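Local structure of Serine/threonine-protein kinase Tel1 (Chaetomium thermophilum, 6SKY) at residues S2116-S2121 with A2125-I2130. The protein is a serine/threonine kinase of the ATM family that probably senses DNA damage and activates checkpoint signalling by phosphorylating proteins at Ser/Thr-Gln sites. Sequence-based numbering, arbitrary orientation.
Sequences SKWMMS and ADVSQI
Trp2118 and Met2119 meet Val2127 and Ile2130 in an apolar contact at the turn of a helical hairpin, where helix 2102-2119 of the FAT region gives way to helix 2124-2143. The two backbones come within 6.3 Å at the CA atoms of Met2119 and Val2127, and no hydrogen bond joins the segments. Val2127 CG2, anti to the carbonyl carbon and beside the backbone N, makes the closest contacts of this side chain. Val2127 CG2 lies 3.7 Å from the carbonyl O of Met2119. Met2119 CB is reached by both methyls of Val2127, CG2 at 4.2 Å and CG1 at 4.3 Å. Val2127 CG2 also approaches the indole of Trp2118 obliquely, 4.1 Å from Trp2118 CH2. Ile2130, one turn further on, uses both branches. Ile2130 CG2 receives the terminal methyl of Met2119, Met2119 CE, at 3.7 Å, which can get there because the methionine chain runs extended beyond CG (chi2 171°). Ile2130 CD1 stands at the edge of the indole, near its plane, 4.4 Å from Trp2118 CZ2. Met2119 in turn lays its CG against one face of the neighbouring indole of Trp2118, 3.6 Å above the plane and toward the rim. The indole is thus touched on a face by its own helix and at an edge by the next, while its NE1 is hydrogen-bonded to the carbonyl O of Ala1642, which would help fix the ring's rotation. The surroundings are those of an alpha solenoid: helix 2077-2097 packs on Ile2130 through Ala2088 and Glu2092 and forms a salt bridge from Arg2081 to Asp2126, Phe1641 of helix 1627-1644 touches Asp2126 and Ile2130, and Ile2171 of helix 2154-2174 lies against Met2119.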
loop_
_atom_site.group_PDB
_atom_site.type_symbol
_atom_site.label_atom_id
_atom_site.label_comp_id
_atom_site.label_asym_id
_atom_site.label_seq_id
_atom_site.Cartn_x
_atom_site.Cartn_y
_atom_site.Cartn_z
ATOM N N SER A 2116 11.547 -7.685 27.322
ATOM C CA SER A 2116 11.099 -7.753 25.933
ATOM C C SER A 2116 9.900 -8.670 25.798
ATOM O O SER A 2116 8.983 -8.409 25.001
ATOM C CB SER A 2116 12.222 -8.252 25.038
ATOM O OG SER A 2116 12.399 -9.640 25.226
ATOM N N LYS A 2117 9.917 -9.776 26.542
ATOM C CA LYS A 2117 8.755 -10.666 26.552
ATOM C C LYS A 2117 7.489 -9.906 26.910
ATOM O O LYS A 2117 6.448 -10.091 26.275
ATOM C CB LYS A 2117 8.951 -11.826 27.526
ATOM C CG LYS A 2117 10.298 -12.512 27.450
ATOM C CD LYS A 2117 10.490 -13.289 26.167
ATOM C CE LYS A 2117 11.802 -14.050 26.211
ATOM N NZ LYS A 2117 11.947 -14.999 25.079
ATOM N N TRP A 2118 7.552 -9.045 27.930
ATOM C CA TRP A 2118 6.343 -8.248 28.210
ATOM C C TRP A 2118 6.072 -7.232 27.101
ATOM O O TRP A 2118 4.914 -6.966 26.770
ATOM C CB TRP A 2118 6.395 -7.550 29.588
ATOM C CG TRP A 2118 6.890 -6.094 29.686
ATOM C CD1 TRP A 2118 8.045 -5.685 30.260
ATOM C CD2 TRP A 2118 6.226 -4.893 29.250
ATOM N NE1 TRP A 2118 8.166 -4.328 30.185
ATOM C CE2 TRP A 2118 7.064 -3.818 29.566
ATOM C CE3 TRP A 2118 5.027 -4.629 28.600
ATOM C CZ2 TRP A 2118 6.742 -2.509 29.262
ATOM C CZ3 TRP A 2118 4.714 -3.325 28.298
ATOM C CH2 TRP A 2118 5.565 -2.285 28.630
ATOM N N MET A 2119 7.131 -6.673 26.503
ATOM C CA MET A 2119 6.993 -5.501 25.639
ATOM C C MET A 2119 6.352 -5.827 24.307
ATOM O O MET A 2119 5.756 -4.947 23.685
ATOM C CB MET A 2119 8.352 -4.873 25.381
ATOM C CG MET A 2119 8.889 -4.072 26.504
ATOM S SD MET A 2119 10.575 -3.586 26.232
ATOM C CE MET A 2119 10.782 -2.511 27.622
ATOM N N MET A 2120 6.499 -7.066 23.833
ATOM C CA MET A 2120 5.965 -7.417 22.515
ATOM C C MET A 2120 4.490 -7.069 22.350
ATOM O O MET A 2120 4.060 -6.719 21.250
ATOM C CB MET A 2120 6.155 -8.900 22.243
ATOM C CG MET A 2120 7.587 -9.307 22.071
ATOM S SD MET A 2120 8.336 -8.614 20.601
ATOM C CE MET A 2120 9.959 -9.341 20.723
ATOM N N SER A 2121 3.700 -7.154 23.415
ATOM C CA SER A 2121 2.266 -6.915 23.334
ATOM C C SER A 2121 1.815 -5.596 23.943
ATOM O O SER A 2121 0.640 -5.242 23.806
ATOM C CB SER A 2121 1.502 -8.054 24.013
ATOM O OG SER A 2121 2.385 -8.906 24.717
ATOM N N ALA A 2125 3.368 3.603 22.930
ATOM C CA ALA A 2125 4.010 4.799 23.464
ATOM C C ALA A 2125 4.987 4.448 24.582
ATOM O O ALA A 2125 6.139 4.904 24.588
ATOM C CB ALA A 2125 2.951 5.780 23.953
ATOM N N ASP A 2126 4.552 3.607 25.521
ATOM C CA ASP A 2126 5.408 3.215 26.633
ATOM C C ASP A 2126 6.623 2.448 26.151
ATOM O O ASP A 2126 7.742 2.681 26.617
ATOM C CB ASP A 2126 4.618 2.368 27.624
ATOM C CG ASP A 2126 3.209 2.870 27.824
ATOM O OD1 ASP A 2126 2.935 4.035 27.469
ATOM O OD2 ASP A 2126 2.372 2.103 28.340
ATOM N N VAL A 2127 6.416 1.521 25.219
ATOM C CA VAL A 2127 7.507 0.690 24.732
ATOM C C VAL A 2127 8.535 1.536 24.003
ATOM O O VAL A 2127 9.740 1.394 24.221
ATOM C CB VAL A 2127 6.961 -0.433 23.837
ATOM C CG1 VAL A 2127 8.091 -1.167 23.182
ATOM C CG2 VAL A 2127 6.146 -1.382 24.653
ATOM N N SER A 2128 8.077 2.434 23.137
ATOM C CA SER A 2128 9.011 3.256 22.385
ATOM C C SER A 2128 9.799 4.168 23.305
ATOM O O SER A 2128 11.010 4.335 23.133
ATOM C CB SER A 2128 8.270 4.069 21.335
ATOM O OG SER A 2128 7.561 5.122 21.932
ATOM N N GLN A 2129 9.135 4.753 24.302
ATOM C CA GLN A 2129 9.825 5.618 25.251
ATOM C C GLN A 2129 10.911 4.865 26.011
ATOM O O GLN A 2129 12.067 5.310 26.077
ATOM C CB GLN A 2129 8.803 6.209 26.205
ATOM C CG GLN A 2129 9.369 7.012 27.316
ATOM C CD GLN A 2129 8.294 7.645 28.136
ATOM O OE1 GLN A 2129 7.136 7.648 27.751
ATOM N NE2 GLN A 2129 8.663 8.183 29.274
ATOM N N ILE A 2130 10.558 3.718 26.587
ATOM C CA ILE A 2130 11.528 2.946 27.354
ATOM C C ILE A 2130 12.689 2.509 26.477
ATOM O O ILE A 2130 13.849 2.557 26.894
ATOM C CB ILE A 2130 10.837 1.745 28.018
ATOM C CG1 ILE A 2130 9.842 2.224 29.058
ATOM C CG2 ILE A 2130 11.840 0.852 28.675
ATOM C CD1 ILE A 2130 9.123 1.110 29.726
#